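Local coordinates for protein phosphodiesterase (Trypanosoma brucei brucei, PDB 5H2Q) that belongs to the cyclic nucleotide phosphodiesterase family, an all-helical fold of the HD-type clan with a zinc and a magnesium ion bound, at residues S138-K142 against T143-L147; F210-K213 against Y214-L217; H229-M232 against T233-V236; G268-E271 against K272-V276. One frame throughout, in Å; residues are numbered along the deposited sequence.

Contact 1 of 4, residues S138-K142 against T143-L147; sequences SFYLK and TESPL
The F139 ring carries the methyl of T143 on one face. It sits at a Schellman motif that ends helix 137-142: E144 takes positive phi, S145 N bonds to Y140 O, and E144 N bonds weakly to L141 O. T143 CG2 sits 3.9 Å from the F139 ring centroid, 15° off the ring normal, a CH-pi contact displaced toward the rim. Q267, M270, E271 and R274 of helix 250-274 also pack on F139. The Y140 ring meets its partners obliquely: its CD1 is 3.8 Å from S145 CB and 4.0 Å from L147 CB. Y140 and L147 lie side by side and point the same way. S145 stands at the N-cap position of helix 146-154. Carbonyls of the last helical turn accept bonds from the turn. F139 O accepts two from one residue, T143 N at 3.1 Å and T143 OG1 at 2.7 Å. The two donors come from opposite faces of the carbonyl plane. The hydroxyl can fold back this way because T143 OG1 lies between its own backbone N and carbonyl carbon (chi1 63°), and the same torsion leaves CG2 over the ring. The next carbonyl, Y140 O, accepts from S145 N at 3.0 Å, in the carbonyl plane. S145 does not cap the next helix with its side chain. Its hydroxyl turns back instead, and S145 OG donates to T143 OG1 at 2.7 Å.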
loop_
_atom_site.group_PDB
_atom_site.type_symbol
_atom_site.label_atom_id
_atom_site.label_comp_id
_atom_site.label_asym_id
_atom_site.label_seq_id
_atom_site.Cartn_x
_atom_site.Cartn_y
_atom_site.Cartn_z
ATOM N N SER A 138 -14.154 -11.269 0.424
ATOM C CA SER A 138 -15.527 -11.793 0.326
ATOM C C SER A 138 -15.693 -12.757 -0.852
ATOM O O SER A 138 -16.283 -13.829 -0.669
ATOM C CB SER A 138 -16.523 -10.644 0.198
ATOM O OG SER A 138 -17.831 -11.165 0.370
ATOM N N PHE A 139 -15.132 -12.421 -2.031
ATOM C CA PHE A 139 -15.217 -13.273 -3.234
ATOM C C PHE A 139 -14.749 -14.702 -2.957
ATOM O O PHE A 139 -15.419 -15.656 -3.371
ATOM C CB PHE A 139 -14.408 -12.683 -4.406
ATOM C CG PHE A 139 -14.517 -13.494 -5.682
ATOM C CD1 PHE A 139 -13.638 -14.543 -5.941
ATOM C CD2 PHE A 139 -15.506 -13.215 -6.622
ATOM C CE1 PHE A 139 -13.753 -15.304 -7.108
ATOM C CE2 PHE A 139 -15.634 -13.995 -7.776
ATOM C CZ PHE A 139 -14.753 -15.024 -8.013
ATOM N N TYR A 140 -13.586 -14.850 -2.305
ATOM C CA TYR A 140 -13.020 -16.164 -2.004
ATOM C C TYR A 140 -13.917 -16.973 -1.078
ATOM O O TYR A 140 -13.989 -18.188 -1.219
ATOM C CB TYR A 140 -11.618 -16.022 -1.394
ATOM C CG TYR A 140 -10.635 -15.482 -2.402
ATOM C CD1 TYR A 140 -9.995 -16.331 -3.301
ATOM C CD2 TYR A 140 -10.437 -14.109 -2.544
ATOM C CE1 TYR A 140 -9.133 -15.832 -4.276
ATOM C CE2 TYR A 140 -9.560 -13.601 -3.499
ATOM C CZ TYR A 140 -8.917 -14.466 -4.368
ATOM O OH TYR A 140 -8.099 -13.965 -5.347
ATOM N N LEU A 141 -14.614 -16.305 -0.160
ATOM C CA LEU A 141 -15.519 -17.003 0.759
ATOM C C LEU A 141 -16.862 -17.359 0.146
ATOM O O LEU A 141 -17.370 -18.450 0.407
ATOM C CB LEU A 141 -15.701 -16.208 2.055
ATOM C CG LEU A 141 -14.390 -15.893 2.788
ATOM C CD1 LEU A 141 -14.618 -14.837 3.846
ATOM C CD2 LEU A 141 -13.732 -17.169 3.378
ATOM N N LYS A 142 -17.441 -16.455 -0.661
ATOM C CA LYS A 142 -18.743 -16.669 -1.309
ATOM C C LYS A 142 -18.678 -17.789 -2.344
ATOM O O LYS A 142 -19.675 -18.487 -2.536
ATOM C CB LYS A 142 -19.222 -15.381 -2.003
ATOM C CG LYS A 142 -19.626 -14.272 -1.053
ATOM C CD LYS A 142 -20.228 -13.082 -1.786
ATOM C CE LYS A 142 -19.261 -12.372 -2.709
ATOM N NZ LYS A 142 -19.855 -11.122 -3.246
ATOM N N THR A 143 -17.525 -17.932 -3.036
ATOM C CA THR A 143 -17.303 -18.927 -4.102
ATOM C C THR A 143 -16.668 -20.220 -3.584
ATOM O O THR A 143 -16.515 -21.180 -4.347
ATOM C CB THR A 143 -16.428 -18.351 -5.231
ATOM O OG1 THR A 143 -15.138 -18.026 -4.710
ATOM C CG2 THR A 143 -17.040 -17.167 -5.918
ATOM N N GLU A 144 -16.259 -20.229 -2.311
ATOM C CA GLU A 144 -15.569 -21.369 -1.696
ATOM C C GLU A 144 -14.298 -21.714 -2.490
ATOM O O GLU A 144 -13.961 -22.885 -2.717
ATOM C CB GLU A 144 -16.515 -22.582 -1.472
ATOM C CG GLU A 144 -17.754 -22.238 -0.662
ATOM C CD GLU A 144 -18.618 -23.421 -0.265
ATOM O OE1 GLU A 144 -18.998 -24.211 -1.157
ATOM O OE2 GLU A 144 -18.919 -23.553 0.942
ATOM N N SER A 145 -13.588 -20.661 -2.921
ATOM C CA SER A 145 -12.324 -20.809 -3.624
ATOM C C SER A 145 -11.229 -21.375 -2.674
ATOM O O SER A 145 -11.300 -21.140 -1.474
ATOM C CB SER A 145 -11.900 -19.484 -4.248
ATOM O OG SER A 145 -12.709 -19.133 -5.367
ATOM N N PRO A 146 -10.239 -22.142 -3.194
ATOM C CA PRO A 146 -9.181 -22.702 -2.334
ATOM C C PRO A 146 -8.588 -21.765 -1.277
ATOM O O PRO A 146 -8.410 -22.212 -0.143
ATOM C CB PRO A 146 -8.133 -23.153 -3.349
ATOM C CG PRO A 146 -8.972 -23.610 -4.518
ATOM C CD PRO A 146 -10.050 -22.559 -4.603
ATOM N N LEU A 147 -8.282 -20.487 -1.613
ATOM C CA LEU A 147 -7.753 -19.564 -0.601
ATOM C C LEU A 147 -8.756 -19.238 0.510
ATOM O O LEU A 147 -8.332 -19.003 1.648
ATOM C CB LEU A 147 -7.175 -18.264 -1.193
ATOM C CG LEU A 147 -5.813 -18.353 -1.910
ATOM C CD1 LEU A 147 -5.441 -17.004 -2.449
ATOM C CD2 LEU A 147 -4.714 -18.890 -1.006
#

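Contact 2 of 4, residues F210-K213 against Y214-L217; sequences FLEK and YLEL
L211 and L215, one helical turn apart, touch through their methyls. L211 CD1 is 3.8 Å from L215 CD1, and the two side chains cross at a slant. E212, three residues before L215, crosses the L215 side chain in the same slanting way. Its chain bends at chi2 (-56°) and swings the carboxylate round the helix toward L215; E212 OE2 ends 3.6 Å from L215 CD1. L215 CD1 thus touches a leucine and a carboxylate. L215 CG also packs on the backbone, 3.3 Å from L211 O. That carbonyl is the acceptor for L215 N at 3.1 Å, with an N-H...O angle of 168°. The i to i+4 ladder of an alpha-helix holds these positions: Y214 N bonds to F210 O, E216 N to E212 O at 3.0 Å, and L217 N to K213 O at 3.3 Å. The whole contact belongs to helix 207-217, which ends at L217. Two helices flank it. L211 packs on F305 and I309 of helix 290-312, and L215 on K308 and A312; E212 forms a long, weak ion pair with K308. Toward helix 227-242, F210 meets D235, Y214 meets T233 and V236, and L217 meets M232.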
loop_
_atom_site.group_PDB
_atom_site.type_symbol
_atom_site.label_atom_id
_atom_site.label_comp_id
_atom_site.label_asym_id
_atom_site.label_seq_id
_atom_site.Cartn_x
_atom_site.Cartn_y
_atom_site.Cartn_z
ATOM N N PHE A 210 -8.485 -1.165 13.886
ATOM C CA PHE A 210 -7.159 -0.531 13.947
ATOM C C PHE A 210 -7.193 0.953 14.225
ATOM O O PHE A 210 -6.370 1.418 15.021
ATOM C CB PHE A 210 -6.355 -0.813 12.682
ATOM C CG PHE A 210 -5.819 -2.210 12.724
ATOM C CD1 PHE A 210 -4.623 -2.496 13.381
ATOM C CD2 PHE A 210 -6.498 -3.250 12.098
ATOM C CE1 PHE A 210 -4.123 -3.802 13.420
ATOM C CE2 PHE A 210 -5.990 -4.551 12.125
ATOM C CZ PHE A 210 -4.811 -4.821 12.793
ATOM N N LEU A 211 -8.114 1.703 13.563
ATOM C CA LEU A 211 -8.258 3.146 13.744
ATOM C C LEU A 211 -8.590 3.508 15.198
ATOM O O LEU A 211 -7.905 4.342 15.777
ATOM C CB LEU A 211 -9.280 3.790 12.771
ATOM C CG LEU A 211 -9.572 5.311 12.988
ATOM C CD1 LEU A 211 -8.297 6.159 12.843
ATOM C CD2 LEU A 211 -10.651 5.822 12.060
ATOM N N GLU A 212 -9.621 2.888 15.777
ATOM C CA GLU A 212 -10.004 3.224 17.149
ATOM C C GLU A 212 -8.968 2.730 18.181
ATOM O O GLU A 212 -8.738 3.441 19.166
ATOM C CB GLU A 212 -11.448 2.789 17.472
ATOM C CG GLU A 212 -12.503 3.524 16.638
ATOM C CD GLU A 212 -12.574 5.044 16.647
ATOM O OE1 GLU A 212 -12.977 5.619 15.609
ATOM O OE2 GLU A 212 -12.247 5.665 17.684
ATOM N N LYS A 213 -8.274 1.589 17.914
ATOM C CA LYS A 213 -7.212 1.083 18.792
ATOM C C LYS A 213 -6.043 2.083 18.858
ATOM O O LYS A 213 -5.474 2.299 19.934
ATOM C CB LYS A 213 -6.720 -0.311 18.369
ATOM C CG LYS A 213 -5.855 -0.985 19.431
ATOM C CD LYS A 213 -5.270 -2.327 19.010
ATOM C CE LYS A 213 -4.245 -2.777 20.029
ATOM N NZ LYS A 213 -3.604 -4.068 19.666
ATOM N N TYR A 214 -5.728 2.727 17.726
ATOM C CA TYR A 214 -4.668 3.724 17.651
ATOM C C TYR A 214 -5.081 4.979 18.412
ATOM O O TYR A 214 -4.313 5.458 19.246
ATOM C CB TYR A 214 -4.346 4.056 16.181
ATOM C CG TYR A 214 -3.424 5.238 15.972
ATOM C CD1 TYR A 214 -2.051 5.125 16.192
ATOM C CD2 TYR A 214 -3.907 6.443 15.472
ATOM C CE1 TYR A 214 -1.194 6.206 15.983
ATOM C CE2 TYR A 214 -3.065 7.539 15.285
ATOM C CZ TYR A 214 -1.704 7.409 15.520
ATOM O OH TYR A 214 -0.868 8.482 15.306
ATOM N N LEU A 215 -6.300 5.494 18.131
ATOM C CA LEU A 215 -6.839 6.702 18.759
ATOM C C LEU A 215 -6.941 6.598 20.276
ATOM O O LEU A 215 -6.732 7.606 20.949
ATOM C CB LEU A 215 -8.187 7.118 18.135
ATOM C CG LEU A 215 -8.197 7.499 16.649
ATOM C CD1 LEU A 215 -9.618 7.613 16.132
ATOM C CD2 LEU A 215 -7.427 8.788 16.374
ATOM N N GLU A 216 -7.220 5.397 20.813
ATOM C CA GLU A 216 -7.292 5.205 22.260
ATOM C C GLU A 216 -5.923 5.174 22.903
ATOM O O GLU A 216 -5.753 5.736 23.992
ATOM C CB GLU A 216 -8.131 3.989 22.667
ATOM C CG GLU A 216 -9.414 4.396 23.376
ATOM C CD GLU A 216 -9.288 4.841 24.820
ATOM O OE1 GLU A 216 -8.970 6.029 25.057
ATOM O OE2 GLU A 216 -9.567 4.014 25.718
ATOM N N LEU A 217 -4.930 4.556 22.227
ATOM C CA LEU A 217 -3.561 4.542 22.760
ATOM C C LEU A 217 -3.013 5.963 22.763
ATOM O O LEU A 217 -2.227 6.299 23.649
ATOM C CB LEU A 217 -2.614 3.580 22.006
ATOM C CG LEU A 217 -2.896 2.073 22.118
ATOM C CD1 LEU A 217 -1.957 1.290 21.228
ATOM C CD2 LEU A 217 -2.780 1.558 23.560
#

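Contact 3 of 4, residues H229-M232 against T233-V236; sequences HRQM and TMDV
Q231 and D235 are brought together by the torsions of the glutamine. Q231 CG is anti to the backbone N (chi1 -175°), and the bend that follows at chi2 (63°) carries NE2 to D235. Q231 NE2 donates to D235 OD1 at 2.9 Å. The acceptor stays in the amide plane of Q231, but the donor comes from above the carboxylate plane of D235, and the two planes are 40° apart. The other end of the amide is held too, since Q231 OE1 bonds to S194 OG. M232 is folded and puts its sulfur by the second carboxylate oxygen: M232 SD is 3.6 Å from D235 OD2. These residues form two turns of helix 227-242, whose later residue D242 is a zinc ligand. The i to i+4 backbone bonds run through them, including D235 N to Q231 O at 2.8 Å and V236 N to M232 O at 2.9 Å. T233 adds a side-chain bond. T233 N at 3.1 Å and T233 OG1 at 3.0 Å both bond to H229 O, from opposite faces of its carbonyl plane. Y222 OH bonds to the same hydroxyl.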
loop_
_atom_site.group_PDB
_atom_site.type_symbol
_atom_site.label_atom_id
_atom_site.label_comp_id
_atom_site.label_asym_id
_atom_site.label_seq_id
_atom_site.Cartn_x
_atom_site.Cartn_y
_atom_site.Cartn_z
ATOM N N HIS A 229 2.734 1.340 20.816
ATOM C CA HIS A 229 2.534 2.671 20.264
ATOM C C HIS A 229 3.142 2.780 18.852
ATOM O O HIS A 229 2.450 3.231 17.939
ATOM C CB HIS A 229 3.131 3.743 21.207
ATOM C CG HIS A 229 2.229 4.118 22.346
ATOM N ND1 HIS A 229 1.678 3.154 23.191
ATOM C CD2 HIS A 229 1.803 5.339 22.745
ATOM C CE1 HIS A 229 0.943 3.820 24.071
ATOM N NE2 HIS A 229 0.987 5.138 23.849
ATOM N N ARG A 230 4.422 2.345 18.668
ATOM C CA ARG A 230 5.068 2.456 17.348
ATOM C C ARG A 230 4.436 1.510 16.321
ATOM O O ARG A 230 4.233 1.929 15.175
ATOM C CB ARG A 230 6.589 2.283 17.433
ATOM C CG ARG A 230 7.251 3.345 18.317
ATOM C CD ARG A 230 8.760 3.474 18.128
ATOM N NE ARG A 230 9.441 2.181 18.173
ATOM C CZ ARG A 230 9.829 1.564 19.285
ATOM N NH1 ARG A 230 9.594 2.110 20.473
ATOM N NH2 ARG A 230 10.445 0.393 19.219
ATOM N N GLN A 231 4.094 0.276 16.734
ATOM C CA GLN A 231 3.430 -0.702 15.847
ATOM C C GLN A 231 2.077 -0.174 15.380
ATOM O O GLN A 231 1.756 -0.278 14.204
ATOM C CB GLN A 231 3.258 -2.088 16.485
ATOM C CG GLN A 231 2.682 -3.137 15.505
ATOM C CD GLN A 231 3.600 -3.405 14.318
ATOM O OE1 GLN A 231 4.764 -3.788 14.489
ATOM N NE2 GLN A 231 3.114 -3.156 13.093
ATOM N N MET A 232 1.291 0.411 16.294
ATOM C CA MET A 232 0.018 0.996 15.905
ATOM C C MET A 232 0.210 2.157 14.935
ATOM O O MET A 232 -0.572 2.285 14.008
ATOM C CB MET A 232 -0.840 1.365 17.134
ATOM C CG MET A 232 -1.460 0.145 17.830
ATOM S SD MET A 232 -2.475 -0.991 16.852
ATOM C CE MET A 232 -3.457 0.158 15.921
ATOM N N THR A 233 1.278 2.985 15.104
ATOM C CA THR A 233 1.588 4.065 14.182
ATOM C C THR A 233 1.947 3.438 12.808
ATOM O O THR A 233 1.506 3.945 11.779
ATOM C CB THR A 233 2.733 4.941 14.725
ATOM O OG1 THR A 233 2.347 5.464 16.004
ATOM C CG2 THR A 233 3.070 6.080 13.804
ATOM N N MET A 234 2.754 2.363 12.812
ATOM C CA MET A 234 3.123 1.669 11.564
ATOM C C MET A 234 1.860 1.130 10.857
ATOM O O MET A 234 1.704 1.337 9.659
ATOM C CB MET A 234 4.066 0.496 11.861
ATOM C CG MET A 234 5.450 0.939 12.357
ATOM S SD MET A 234 6.572 -0.439 12.580
ATOM C CE MET A 234 6.932 -0.837 10.836
ATOM N N ASP A 235 0.941 0.489 11.612
ATOM C CA ASP A 235 -0.316 -0.042 11.030
ATOM C C ASP A 235 -1.130 1.094 10.432
ATOM O O ASP A 235 -1.579 1.014 9.284
ATOM C CB ASP A 235 -1.151 -0.731 12.125
ATOM C CG ASP A 235 -0.563 -1.967 12.754
ATOM O OD1 ASP A 235 0.391 -2.551 12.166
ATOM O OD2 ASP A 235 -1.080 -2.391 13.812
ATOM N N VAL A 236 -1.283 2.197 11.192
ATOM C CA VAL A 236 -2.010 3.382 10.736
ATOM C C VAL A 236 -1.367 4.025 9.501
ATOM O O VAL A 236 -2.082 4.454 8.586
ATOM C CB VAL A 236 -2.191 4.361 11.923
ATOM C CG1 VAL A 236 -2.442 5.798 11.464
ATOM C CG2 VAL A 236 -3.314 3.852 12.814
#

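Contact 4 of 4, residues G268-E271 against K272-V276; sequences GDME and KERGV
This is a local contact at the C-terminal end of helix 250-274, where E271 and V276 meet across the helix end. Their side chains cross at about a right angle. V276 CG2 is 3.6 Å from E271 CB and also packs on E271 CG. The turn between them is a Schellman motif. V276 N bonds to E271 O at 3.0 Å, which brings V276 back to the last turn, and G275 N bonds weakly to K272 O. G275 has positive phi, a conformation that favours glycine, and the chain leaves the helix there. Before it, the helical pattern is regular: K272 N bonds to G268 O at 3.0 Å and E273 N to D269 O at 3.0 Å. At R274 it weakens: R274 N makes weak bonds to both M270 O and E271 O. M270 and R274 run side by side and point the same way. The methyl M270 CE meets R274 NH2 obliquely at 3.7 Å. M270 reaches it by a bend at chi3 (58°), while the arginine chain is extended from CG to NE. On another side, D269 and K272 are linked through water. The water donates to D269 OD1 at 2.7 Å and accepts from K272 NZ at 2.8 Å. Both charged ends have direct partners as well, K272 NZ with D283 and D269 OD2 with R284. E271 runs extended beyond CG, and its OE2 takes a salt bridge from K142 and a hydrogen bond from Q267 NE2.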
loop_
_atom_site.group_PDB
_atom_site.type_symbol
_atom_site.label_atom_id
_atom_site.label_comp_id
_atom_site.label_asym_id
_atom_site.label_seq_id
_atom_site.Cartn_x
_atom_site.Cartn_y
_atom_site.Cartn_z
ATOM N N GLY A 268 -17.493 -8.052 -10.068
ATOM C CA GLY A 268 -18.951 -8.113 -10.173
ATOM C C GLY A 268 -19.398 -8.937 -11.360
ATOM O O GLY A 268 -20.359 -9.706 -11.236
ATOM N N ASP A 269 -18.683 -8.828 -12.509
ATOM C CA ASP A 269 -19.012 -9.649 -13.692
ATOM C C ASP A 269 -18.718 -11.132 -13.400
ATOM O O ASP A 269 -19.514 -12.011 -13.755
ATOM C CB ASP A 269 -18.240 -9.181 -14.940
ATOM C CG ASP A 269 -18.593 -7.801 -15.476
ATOM O OD1 ASP A 269 -19.590 -7.213 -15.009
ATOM O OD2 ASP A 269 -17.827 -7.277 -16.310
ATOM N N MET A 270 -17.586 -11.419 -12.717
ATOM C CA MET A 270 -17.259 -12.801 -12.340
ATOM C C MET A 270 -18.256 -13.408 -11.349
ATOM O O MET A 270 -18.568 -14.590 -11.448
ATOM C CB MET A 270 -15.851 -12.891 -11.770
ATOM C CG MET A 270 -14.773 -12.857 -12.842
ATOM S SD MET A 270 -13.120 -13.024 -12.116
ATOM C CE MET A 270 -13.266 -14.565 -11.291
ATOM N N GLU A 271 -18.779 -12.588 -10.420
ATOM C CA GLU A 271 -19.785 -13.022 -9.448
ATOM C C GLU A 271 -21.087 -13.320 -10.185
ATOM O O GLU A 271 -21.716 -14.340 -9.900
ATOM C CB GLU A 271 -19.995 -11.956 -8.390
ATOM C CG GLU A 271 -18.799 -11.829 -7.463
ATOM C CD GLU A 271 -18.848 -10.664 -6.502
ATOM O OE1 GLU A 271 -19.390 -9.593 -6.858
ATOM O OE2 GLU A 271 -18.246 -10.797 -5.420
ATOM N N LYS A 272 -21.479 -12.443 -11.150
ATOM C CA LYS A 272 -22.681 -12.685 -11.970
ATOM C C LYS A 272 -22.557 -14.029 -12.719
ATOM O O LYS A 272 -23.511 -14.813 -12.723
ATOM C CB LYS A 272 -22.869 -11.560 -12.982
ATOM C CG LYS A 272 -23.478 -10.301 -12.389
ATOM C CD LYS A 272 -23.466 -9.180 -13.400
ATOM C CE LYS A 272 -24.048 -7.943 -12.768
ATOM N NZ LYS A 272 -24.048 -6.811 -13.720
ATOM N N GLU A 273 -21.377 -14.316 -13.307
ATOM C CA GLU A 273 -21.121 -15.568 -14.047
ATOM C C GLU A 273 -21.165 -16.809 -13.120
ATOM O O GLU A 273 -21.489 -17.905 -13.578
ATOM C CB GLU A 273 -19.762 -15.527 -14.788
ATOM C CG GLU A 273 -19.555 -14.412 -15.804
ATOM C CD GLU A 273 -20.575 -14.260 -16.916
ATOM O OE1 GLU A 273 -20.812 -15.247 -17.645
ATOM O OE2 GLU A 273 -21.094 -13.134 -17.094
ATOM N N ARG A 274 -20.825 -16.638 -11.831
ATOM C CA ARG A 274 -20.764 -17.730 -10.860
ATOM C C ARG A 274 -22.046 -17.908 -10.037
ATOM O O ARG A 274 -22.141 -18.845 -9.237
ATOM C CB ARG A 274 -19.542 -17.571 -9.950
ATOM C CG ARG A 274 -18.219 -17.819 -10.657
ATOM C CD ARG A 274 -17.061 -17.372 -9.802
ATOM N NE ARG A 274 -15.797 -17.401 -10.536
ATOM C CZ ARG A 274 -14.812 -18.262 -10.305
ATOM N NH1 ARG A 274 -14.932 -19.179 -9.349
ATOM N NH2 ARG A 274 -13.695 -18.210 -11.019
ATOM N N GLY A 275 -23.014 -17.030 -10.254
ATOM C CA GLY A 275 -24.286 -17.048 -9.555
ATOM C C GLY A 275 -24.209 -16.647 -8.095
ATOM O O GLY A 275 -25.041 -17.102 -7.306
ATOM N N VAL A 276 -23.205 -15.809 -7.705
ATOM C CA VAL A 276 -23.081 -15.364 -6.308
ATOM C C VAL A 276 -23.536 -13.908 -6.170
ATOM O O VAL A 276 -23.645 -13.199 -7.171
ATOM C CB VAL A 276 -21.699 -15.628 -5.617
ATOM C CG1 VAL A 276 -21.314 -17.103 -5.656
ATOM C CG2 VAL A 276 -20.596 -14.769 -6.220
HETATM O O HOH W 1 -22.190 -6.890 -15.788
#

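How the contacts relate
The four contacts form two groups. Contacts 2 and 3 lie on helices 207-217 and 227-242, consecutive in the chain, with centres 9 Å apart, and pack together, for example Y214 against V236. Contacts 1 and 4 are 12 Å apart. They are joined by the K142-E271 salt bridge, with K142 NZ 2.7 Å from E271 OE2, and by packing of F139. About 30 Å or more separates the centres of one group from those of the other. Contact 3 is the buried one, and its side chains pair amide with carboxylate. The rest are partly buried. Contact 2 is mostly leucine packing within a helix, whereas contacts 1 and 4 lie where helices end, and each has a positive-phi residue after the last turn.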